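Local coordinates for pectate lyase (Bacillus subtilis, PDB 5AMV), which cleaves polygalacturonate by calcium-dependent elimination, leaving oligosaccharides with unsaturated galacturonosyl groups at their non-reducing ends, at residues A[291-296]-A[321-326]; A[237-242]-A[267-272]; A[152-157]-A[197-202]. One frame throughout, in Å; residues are numbered along the deposited sequence.

Contact 1: residues A[291-296]-A[321-326]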
# COMPACT_ATOMS: atom_id res chain seq x y z
N TYR A 291 0.25 -8.00 -13.87
CA TYR A 291 0.21 -7.82 -15.34
C TYR A 291 -0.25 -6.45 -15.79
O TYR A 291 -1.09 -5.80 -15.15
CB TYR A 291 -0.62 -8.94 -16.04
CG TYR A 291 -2.14 -8.86 -15.90
CD1 TYR A 291 -2.90 -8.16 -16.85
CD2 TYR A 291 -2.80 -9.51 -14.87
CE1 TYR A 291 -4.29 -8.08 -16.77
CE2 TYR A 291 -4.24 -9.45 -14.79
CZ TYR A 291 -4.94 -8.75 -15.74
OH TYR A 291 -6.33 -8.70 -15.67
N ASN A 292 0.27 -6.03 -16.95
CA ASN A 292 -0.16 -4.75 -17.53
C ASN A 292 0.01 -3.54 -16.61
O ASN A 292 -0.82 -2.62 -16.65
CB ASN A 292 -1.64 -4.80 -18.03
CG ASN A 292 -1.87 -5.68 -19.24
OD1 ASN A 292 -3.02 -5.99 -19.56
ND2 ASN A 292 -0.78 -6.07 -19.95
N ASN A 293 1.06 -3.53 -15.79
CA ASN A 293 1.36 -2.36 -14.95
C ASN A 293 2.42 -1.53 -15.65
O ASN A 293 3.20 -2.05 -16.47
CB ASN A 293 1.80 -2.81 -13.55
CG ASN A 293 0.76 -3.63 -12.84
OD1 ASN A 293 -0.29 -3.12 -12.41
ND2 ASN A 293 0.97 -4.94 -12.78
N TYR A 294 2.46 -0.24 -15.33
CA TYR A 294 3.36 0.70 -15.98
C TYR A 294 4.17 1.36 -14.86
O TYR A 294 3.58 1.88 -13.91
CB TYR A 294 2.61 1.76 -16.76
CG TYR A 294 3.56 2.72 -17.41
CD1 TYR A 294 4.50 2.27 -18.36
CD2 TYR A 294 3.53 4.08 -17.09
CE1 TYR A 294 5.37 3.12 -18.95
CE2 TYR A 294 4.43 4.98 -17.70
CZ TYR A 294 5.35 4.48 -18.63
OH TYR A 294 6.23 5.36 -19.20
N TYR A 295 5.50 1.27 -14.96
CA TYR A 295 6.40 1.81 -13.94
C TYR A 295 7.26 2.85 -14.62
O TYR A 295 7.83 2.60 -15.72
CB TYR A 295 7.32 0.69 -13.35
CG TYR A 295 6.58 -0.56 -12.89
CD1 TYR A 295 6.11 -1.48 -13.82
CD2 TYR A 295 6.34 -0.79 -11.52
CE1 TYR A 295 5.41 -2.63 -13.42
CE2 TYR A 295 5.62 -1.95 -11.12
CZ TYR A 295 5.18 -2.84 -12.08
OH TYR A 295 4.48 -3.98 -11.75
N GLU A 296 7.41 4.03 -14.00
CA GLU A 296 8.20 5.10 -14.64
C GLU A 296 8.88 5.91 -13.57
O GLU A 296 8.30 6.19 -12.52
CB GLU A 296 7.35 6.03 -15.51
CG GLU A 296 6.05 6.51 -14.78
CD GLU A 296 5.33 7.62 -15.54
OE1 GLU A 296 5.98 8.48 -16.20
OE2 GLU A 296 4.11 7.69 -15.40
N GLN A 321 3.18 -10.71 -16.34
CA GLN A 321 2.96 -10.68 -17.78
C GLN A 321 2.74 -9.27 -18.31
O GLN A 321 1.91 -8.51 -17.80
CB GLN A 321 1.71 -11.49 -18.17
CG GLN A 321 1.82 -12.97 -17.88
CD GLN A 321 0.52 -13.67 -18.09
OE1 GLN A 321 -0.43 -13.50 -17.33
NE2 GLN A 321 0.45 -14.48 -19.15
N ASN A 322 3.42 -8.96 -19.41
CA ASN A 322 3.18 -7.74 -20.15
C ASN A 322 3.19 -6.44 -19.33
O ASN A 322 2.24 -5.62 -19.41
CB ASN A 322 1.94 -7.87 -21.03
CG ASN A 322 2.13 -8.92 -22.14
OD1 ASN A 322 3.18 -9.62 -22.16
ND2 ASN A 322 1.20 -8.99 -23.07
N ASN A 323 4.26 -6.28 -18.56
CA ASN A 323 4.48 -5.08 -17.76
C ASN A 323 5.52 -4.22 -18.44
O ASN A 323 6.39 -4.76 -19.14
CB ASN A 323 4.98 -5.46 -16.35
CG ASN A 323 3.95 -6.23 -15.57
OD1 ASN A 323 2.99 -5.65 -15.08
ND2 ASN A 323 4.10 -7.56 -15.49
N VAL A 324 5.45 -2.91 -18.21
CA VAL A 324 6.31 -1.96 -18.95
C VAL A 324 7.01 -1.05 -17.94
O VAL A 324 6.32 -0.44 -17.10
CB VAL A 324 5.40 -1.14 -19.89
CG1 VAL A 324 6.24 -0.01 -20.64
CG2 VAL A 324 4.76 -2.06 -20.92
N ILE A 325 8.35 -0.94 -18.01
CA ILE A 325 9.15 -0.17 -17.07
C ILE A 325 9.94 0.87 -17.87
O ILE A 325 10.77 0.49 -18.72
CB ILE A 325 10.11 -1.10 -16.27
CG1 ILE A 325 9.29 -2.14 -15.47
CG2 ILE A 325 10.98 -0.30 -15.31
CD1 ILE A 325 10.19 -3.24 -14.87
N ASP A 326 9.69 2.16 -17.62
CA ASP A 326 10.50 3.21 -18.24
C ASP A 326 11.33 3.95 -17.19
O ASP A 326 10.87 4.92 -16.53
CB ASP A 326 9.61 4.19 -18.99
CG ASP A 326 9.08 3.59 -20.32
OD1 ASP A 326 9.70 2.64 -20.84
OD2 ASP A 326 8.06 4.09 -20.80

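Contact 2: residues A[237-242]-A[267-272]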
# COMPACT_ATOMS: atom_id res chain seq x y z
N MET A 237 -6.02 -5.52 -7.10
CA MET A 237 -5.79 -4.07 -7.09
C MET A 237 -5.56 -3.67 -8.56
O MET A 237 -4.59 -4.13 -9.18
CB MET A 237 -4.57 -3.70 -6.26
CG MET A 237 -4.56 -4.30 -4.84
SD MET A 237 -3.22 -3.53 -3.91
CE MET A 237 -3.29 -4.60 -2.47
N SER A 238 -6.48 -2.86 -9.09
CA SER A 238 -6.48 -2.54 -10.51
C SER A 238 -6.60 -1.05 -10.73
O SER A 238 -7.28 -0.36 -9.98
CB SER A 238 -7.63 -3.29 -11.23
OG SER A 238 -8.92 -3.00 -10.66
N TYR A 239 -5.95 -0.57 -11.79
CA TYR A 239 -6.11 0.83 -12.24
C TYR A 239 -5.84 1.86 -11.15
O TYR A 239 -6.47 2.93 -11.13
CB TYR A 239 -7.51 1.04 -12.88
CG TYR A 239 -7.67 0.29 -14.19
CD1 TYR A 239 -7.13 0.82 -15.37
CD2 TYR A 239 -8.33 -0.94 -14.24
CE1 TYR A 239 -7.24 0.14 -16.58
CE2 TYR A 239 -8.45 -1.63 -15.45
CZ TYR A 239 -7.90 -1.09 -16.60
OH TYR A 239 -8.01 -1.76 -17.80
N ASN A 240 -4.89 1.55 -10.25
CA ASN A 240 -4.52 2.55 -9.28
C ASN A 240 -3.31 3.34 -9.69
O ASN A 240 -2.53 2.86 -10.52
CB ASN A 240 -4.29 1.92 -7.90
CG ASN A 240 -5.48 1.12 -7.42
OD1 ASN A 240 -6.53 1.68 -7.07
ND2 ASN A 240 -5.32 -0.20 -7.39
N TYR A 241 -3.15 4.54 -9.11
CA TYR A 241 -2.02 5.41 -9.47
C TYR A 241 -1.20 5.70 -8.21
O TYR A 241 -1.63 6.47 -7.34
CB TYR A 241 -2.53 6.71 -10.12
CG TYR A 241 -1.46 7.69 -10.61
CD1 TYR A 241 -0.10 7.32 -10.76
CD2 TYR A 241 -1.83 8.99 -10.96
CE1 TYR A 241 0.84 8.22 -11.20
CE2 TYR A 241 -0.89 9.90 -11.41
CZ TYR A 241 0.44 9.50 -11.55
OH TYR A 241 1.38 10.39 -11.99
N TYR A 242 -0.06 5.03 -8.11
CA TYR A 242 0.85 5.24 -6.99
C TYR A 242 1.92 6.22 -7.44
O TYR A 242 2.58 6.00 -8.49
CB TYR A 242 1.53 3.91 -6.68
CG TYR A 242 0.62 2.77 -6.29
CD1 TYR A 242 0.09 1.89 -7.23
CD2 TYR A 242 0.32 2.54 -4.94
CE1 TYR A 242 -0.73 0.81 -6.84
CE2 TYR A 242 -0.45 1.43 -4.54
CZ TYR A 242 -0.96 0.61 -5.48
OH TYR A 242 -1.72 -0.50 -5.19
N THR A 267 -3.90 -10.09 -7.26
CA THR A 267 -3.70 -9.71 -8.65
C THR A 267 -3.50 -8.21 -8.75
O THR A 267 -4.34 -7.45 -8.27
CB THR A 267 -4.90 -10.12 -9.51
OG1 THR A 267 -5.07 -11.54 -9.43
CG2 THR A 267 -4.76 -9.73 -11.00
N LEU A 268 -2.39 -7.80 -9.36
CA LEU A 268 -2.16 -6.38 -9.63
C LEU A 268 -2.19 -6.15 -11.11
O LEU A 268 -1.34 -6.67 -11.83
CB LEU A 268 -0.77 -5.94 -9.13
CG LEU A 268 -0.47 -6.22 -7.64
CD1 LEU A 268 0.89 -5.65 -7.30
CD2 LEU A 268 -1.50 -5.57 -6.72
N HIS A 269 -3.16 -5.36 -11.57
CA HIS A 269 -3.11 -5.02 -13.00
C HIS A 269 -3.50 -3.60 -13.33
O HIS A 269 -4.29 -3.00 -12.64
CB HIS A 269 -3.90 -6.07 -13.83
CG HIS A 269 -5.40 -5.97 -13.73
ND1 HIS A 269 -6.15 -5.13 -14.53
CD2 HIS A 269 -6.29 -6.62 -12.93
CE1 HIS A 269 -7.43 -5.25 -14.23
NE2 HIS A 269 -7.55 -6.15 -13.26
N HIS A 270 -2.95 -3.10 -14.45
CA HIS A 270 -3.17 -1.74 -14.94
C HIS A 270 -2.92 -0.65 -13.90
O HIS A 270 -3.51 0.45 -13.98
CB HIS A 270 -4.58 -1.63 -15.53
CG HIS A 270 -4.78 -2.44 -16.77
ND1 HIS A 270 -5.30 -3.71 -16.75
CD2 HIS A 270 -4.52 -2.15 -18.07
CE1 HIS A 270 -5.37 -4.18 -17.98
NE2 HIS A 270 -4.88 -3.26 -18.80
N ASN A 271 -2.04 -0.95 -12.95
CA ASN A 271 -1.58 0.11 -12.07
C ASN A 271 -0.43 0.92 -12.62
O ASN A 271 0.41 0.43 -13.40
CB ASN A 271 -1.18 -0.48 -10.73
CG ASN A 271 -2.31 -1.25 -10.10
OD1 ASN A 271 -3.31 -0.67 -9.64
ND2 ASN A 271 -2.16 -2.59 -10.07
N ARG A 272 -0.39 2.19 -12.21
CA ARG A 272 0.68 3.10 -12.58
C ARG A 272 1.54 3.41 -11.37
O ARG A 272 0.98 3.71 -10.32
CB ARG A 272 0.06 4.39 -13.13
CG ARG A 272 1.08 5.40 -13.64
CD ARG A 272 0.33 6.63 -14.22
NE ARG A 272 1.31 7.57 -14.76
CZ ARG A 272 1.01 8.81 -15.15
NH1 ARG A 272 -0.24 9.25 -15.03
NH2 ARG A 272 1.95 9.59 -15.66

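Contact 3: residues A[152-157]-A[197-202]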
# COMPACT_ATOMS: atom_id res chain seq x y z
N VAL A 152 -14.71 -6.31 0.64
CA VAL A 152 -14.58 -4.86 0.76
C VAL A 152 -14.11 -4.27 -0.55
O VAL A 152 -13.16 -4.79 -1.17
CB VAL A 152 -13.60 -4.45 1.93
CG1 VAL A 152 -13.32 -2.93 1.91
CG2 VAL A 152 -14.16 -4.86 3.32
N ILE A 153 -14.74 -3.17 -0.95
CA ILE A 153 -14.41 -2.48 -2.19
C ILE A 153 -14.01 -1.03 -1.86
O ILE A 153 -14.75 -0.37 -1.17
CB ILE A 153 -15.60 -2.50 -3.17
CG1 ILE A 153 -15.89 -3.95 -3.61
CG2 ILE A 153 -15.35 -1.61 -4.37
CD1 ILE A 153 -17.18 -4.08 -4.43
N ILE A 154 -12.87 -0.58 -2.38
CA ILE A 154 -12.41 0.81 -2.21
C ILE A 154 -12.07 1.36 -3.60
O ILE A 154 -11.18 0.80 -4.26
CB ILE A 154 -11.12 0.88 -1.33
CG1 ILE A 154 -11.28 0.10 0.00
CG2 ILE A 154 -10.70 2.36 -1.15
CD1 ILE A 154 -12.32 0.65 0.95
N ARG A 155 -12.74 2.43 -4.05
CA ARG A 155 -12.55 2.96 -5.40
C ARG A 155 -12.61 4.49 -5.46
O ARG A 155 -13.37 5.12 -4.72
CB ARG A 155 -13.59 2.41 -6.41
CG ARG A 155 -13.66 0.86 -6.41
CD ARG A 155 -14.74 0.29 -7.35
NE ARG A 155 -14.38 0.51 -8.75
CZ ARG A 155 -15.22 0.33 -9.77
NH1 ARG A 155 -16.48 -0.02 -9.55
NH2 ARG A 155 -14.80 0.55 -11.01
N ASN A 156 -11.88 5.04 -6.41
CA ASN A 156 -12.03 6.42 -6.87
C ASN A 156 -11.73 7.46 -5.78
O ASN A 156 -12.40 8.51 -5.70
CB ASN A 156 -13.44 6.66 -7.44
CG ASN A 156 -13.49 7.93 -8.27
OD1 ASN A 156 -12.60 8.18 -9.08
ND2 ASN A 156 -14.58 8.69 -8.11
N ILE A 157 -10.72 7.15 -4.96
CA ILE A 157 -10.30 8.04 -3.87
C ILE A 157 -8.79 8.28 -3.99
O ILE A 157 -8.04 7.35 -4.23
CB ILE A 157 -10.59 7.43 -2.47
CG1 ILE A 157 -12.10 7.28 -2.23
CG2 ILE A 157 -9.96 8.28 -1.30
CD1 ILE A 157 -12.40 6.07 -1.31
N ASP A 197 -9.57 -0.20 -6.47
CA ASP A 197 -9.59 0.12 -7.92
C ASP A 197 -9.70 1.63 -8.16
O ASP A 197 -10.46 2.31 -7.45
CB ASP A 197 -10.72 -0.67 -8.59
CG ASP A 197 -10.97 -0.22 -10.04
OD1 ASP A 197 -10.33 -0.76 -10.97
OD2 ASP A 197 -11.85 0.66 -10.23
N HIS A 198 -8.93 2.14 -9.12
CA HIS A 198 -9.03 3.56 -9.49
C HIS A 198 -8.83 4.50 -8.30
O HIS A 198 -9.54 5.52 -8.18
CB HIS A 198 -10.35 3.87 -10.22
CG HIS A 198 -10.34 3.47 -11.68
ND1 HIS A 198 -10.91 2.29 -12.11
CD2 HIS A 198 -9.85 4.08 -12.79
CE1 HIS A 198 -10.74 2.17 -13.41
NE2 HIS A 198 -10.11 3.25 -13.85
N CYS A 199 -7.87 4.15 -7.43
CA CYS A 199 -7.46 5.04 -6.36
C CYS A 199 -6.08 5.62 -6.69
O CYS A 199 -5.38 5.10 -7.55
CB CYS A 199 -7.39 4.27 -5.03
SG CYS A 199 -8.99 3.82 -4.38
N THR A 200 -5.74 6.73 -6.04
CA THR A 200 -4.42 7.38 -6.16
C THR A 200 -3.81 7.39 -4.80
O THR A 200 -4.53 7.56 -3.80
CB THR A 200 -4.57 8.80 -6.74
OG1 THR A 200 -5.03 8.68 -8.10
CG2 THR A 200 -3.21 9.53 -6.74
N PHE A 201 -2.50 7.16 -4.74
CA PHE A 201 -1.77 7.12 -3.46
C PHE A 201 -0.52 7.96 -3.61
O PHE A 201 0.26 7.72 -4.52
CB PHE A 201 -1.39 5.65 -3.12
CG PHE A 201 -2.56 4.73 -3.06
CD1 PHE A 201 -3.24 4.58 -1.85
CD2 PHE A 201 -3.01 4.03 -4.20
CE1 PHE A 201 -4.34 3.75 -1.77
CE2 PHE A 201 -4.14 3.18 -4.14
CZ PHE A 201 -4.81 3.02 -2.92
N ASN A 202 -0.32 8.94 -2.73
CA ASN A 202 0.88 9.77 -2.78
C ASN A 202 1.21 10.31 -1.39
O ASN A 202 0.49 10.07 -0.43
CB ASN A 202 0.72 10.92 -3.83
CG ASN A 202 -0.49 11.79 -3.54
OD1 ASN A 202 -0.60 12.34 -2.45
ND2 ASN A 202 -1.42 11.91 -4.49

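Contact 1: residues A[291-296]-A[321-326]
Asn293 and Asn323 sit side by side in adjacent coils of the parallel beta-helix, the fold of this lyase family. They form a rung of the asparagine ladder inside the turn. Their amide planes lie 4° apart. Asn323 OD1 takes two bonds, from Asn293 N at 3.0 Å and from Asn293 ND2 at 3.1 Å. Asn293 OD1 passes the ladder on to Asn271 N of the preceding coil, and Asn293 ND2 also donates to Leu268 O there. This asparagine pair is tight and buried. Beyond the turn the strands 294-296 and 324-326 run parallel, with Tyr295 N bonded to Val324 O and Asp326 N to Tyr295 O. On the interior face, the Tyr295 ring meets the side chain of Ile325, CD1 to CG1 3.6 Å, and its OH bonds to Trp310.

The other face is looser toward its ends, where Gln321, Glu296 and Asp326 are partly exposed, as is Asn322 at the turn. The end of Glu296 leads away from Asp326. Between these ends, helix 382-392 covers Tyr294 and Val324. Tyr294 has CG opposite its backbone N (chi1 180°), which turns an edge of the ring to Val324 and carries the hydroxyl to Asp326. Ring carbon CE1 lies 3.7 Å from Val324 CG1. A phenylalanine in place of Tyr294 would probably leave the Asp326 carboxylate without this hydroxyl donor. Ring and carboxylate planes stand 83° apart, and Tyr294 OH donates to Asp326 OD2 on its anti side at 2.7 Å.

Contact 2: residues A[237-242]-A[267-272]
Tyr239 and His270 lie side by side at the turn between two coils of the parallel beta-helix. His270 CB sits over the centre of the tyrosine ring, 3.4 Å from its centroid, in a CH-pi contact. The two ring planes are 8° apart but slid past each other, so the rings barely overlap. On the neighbouring turn residues, Asn271 OD1 accepts from Asn240 N at 2.8 Å, and more weakly from Asn240 ND2. Asn271 ND2 donates to Met237 O at 3.0 Å, coming from above the carbonyl plane. That carbonyl also accepts from His269 N. Past the turn, Arg272 lies along Tyr241, its guanidinium flat on the ring with centres 4.3 Å apart. Its extended chain, with CG opposite the backbone N (chi1 -177°), carries the charge out over the tyrosine hydroxyl.

A second shell fixes these groups. Asn240 OD1 accepts from Cys199 N, and its ND2 also donates to Ile196 O. Glu296 of the next coil pairs with Arg272 NE. Asp380 binds His270 NE2, and Asp12 binds His269 NE2. His269 ND1 and His270 ND1 share a hydrogen bond of 2.8 Å. The carboxylates would probably favour a proton on each NE2; with one more between the ND1 atoms, one ring could carry a positive charge.

Contact 3: residues A[152-157]-A[197-202]
Arg155 places CG beside its backbone N (chi1 -52°) and bends at chi3 (70°), which brings the guanidinium alongside Asp197. Asp197 has CG opposite its backbone N (chi1 170°), which sets the carboxylate beside the guanidinium. The arginine grips one oxygen side-on: NE and NH2 both reach Asp197 OD2, at 2.9 Å and 3.1 Å. The oxygen lies near the guanidinium plane, but both nitrogens approach from above the carboxylate plane. His198 ND1 donates a third bond to Asp197 OD2, at 2.7 Å and nearly in the plane of its ring. Three N-H groups thus hold one buried oxygen, which would be expected to keep the aspartate ionised. Asp197 OD1 is bonded to Ser238 of the next coil. Cys199 SG lies 3.9 Å from Ile154 CG2.

The backbones join as successive coils of the parallel beta-helix. Asp197 N bonds to Ile154 O before the turn, and Thr200 N to Ile157 O after it. Asn156 ND2 donates to Gly133 O and Gly135 O of the preceding coil. Strand 129-133 flanks Ile154 and Arg155 on that side, and strand 235-245 continues the stack beyond Asp197 and Thr200.

The three contacts step along one stack of parallel beta-helix coils. Along the chain contact 3 comes first, then contact 2, then contact 1. The centres of contacts 3 and 2 are about 10 Å apart, as are those of contacts 2 and 1; the centres of contacts 3 and 1 are about 19 Å apart, and these two do not touch. Strands 200-202 and 235-245 are neighbours in the stack, as are 266-274 and 287-296, so contact 2 touches both of the others directly. Together they make a continuous scaffold for the enzyme. Contact 2 lies near the calcium site, with the Met237 side chain about 11 Å from the ion, while contact 3 lies away from the known sites of the beta-helix.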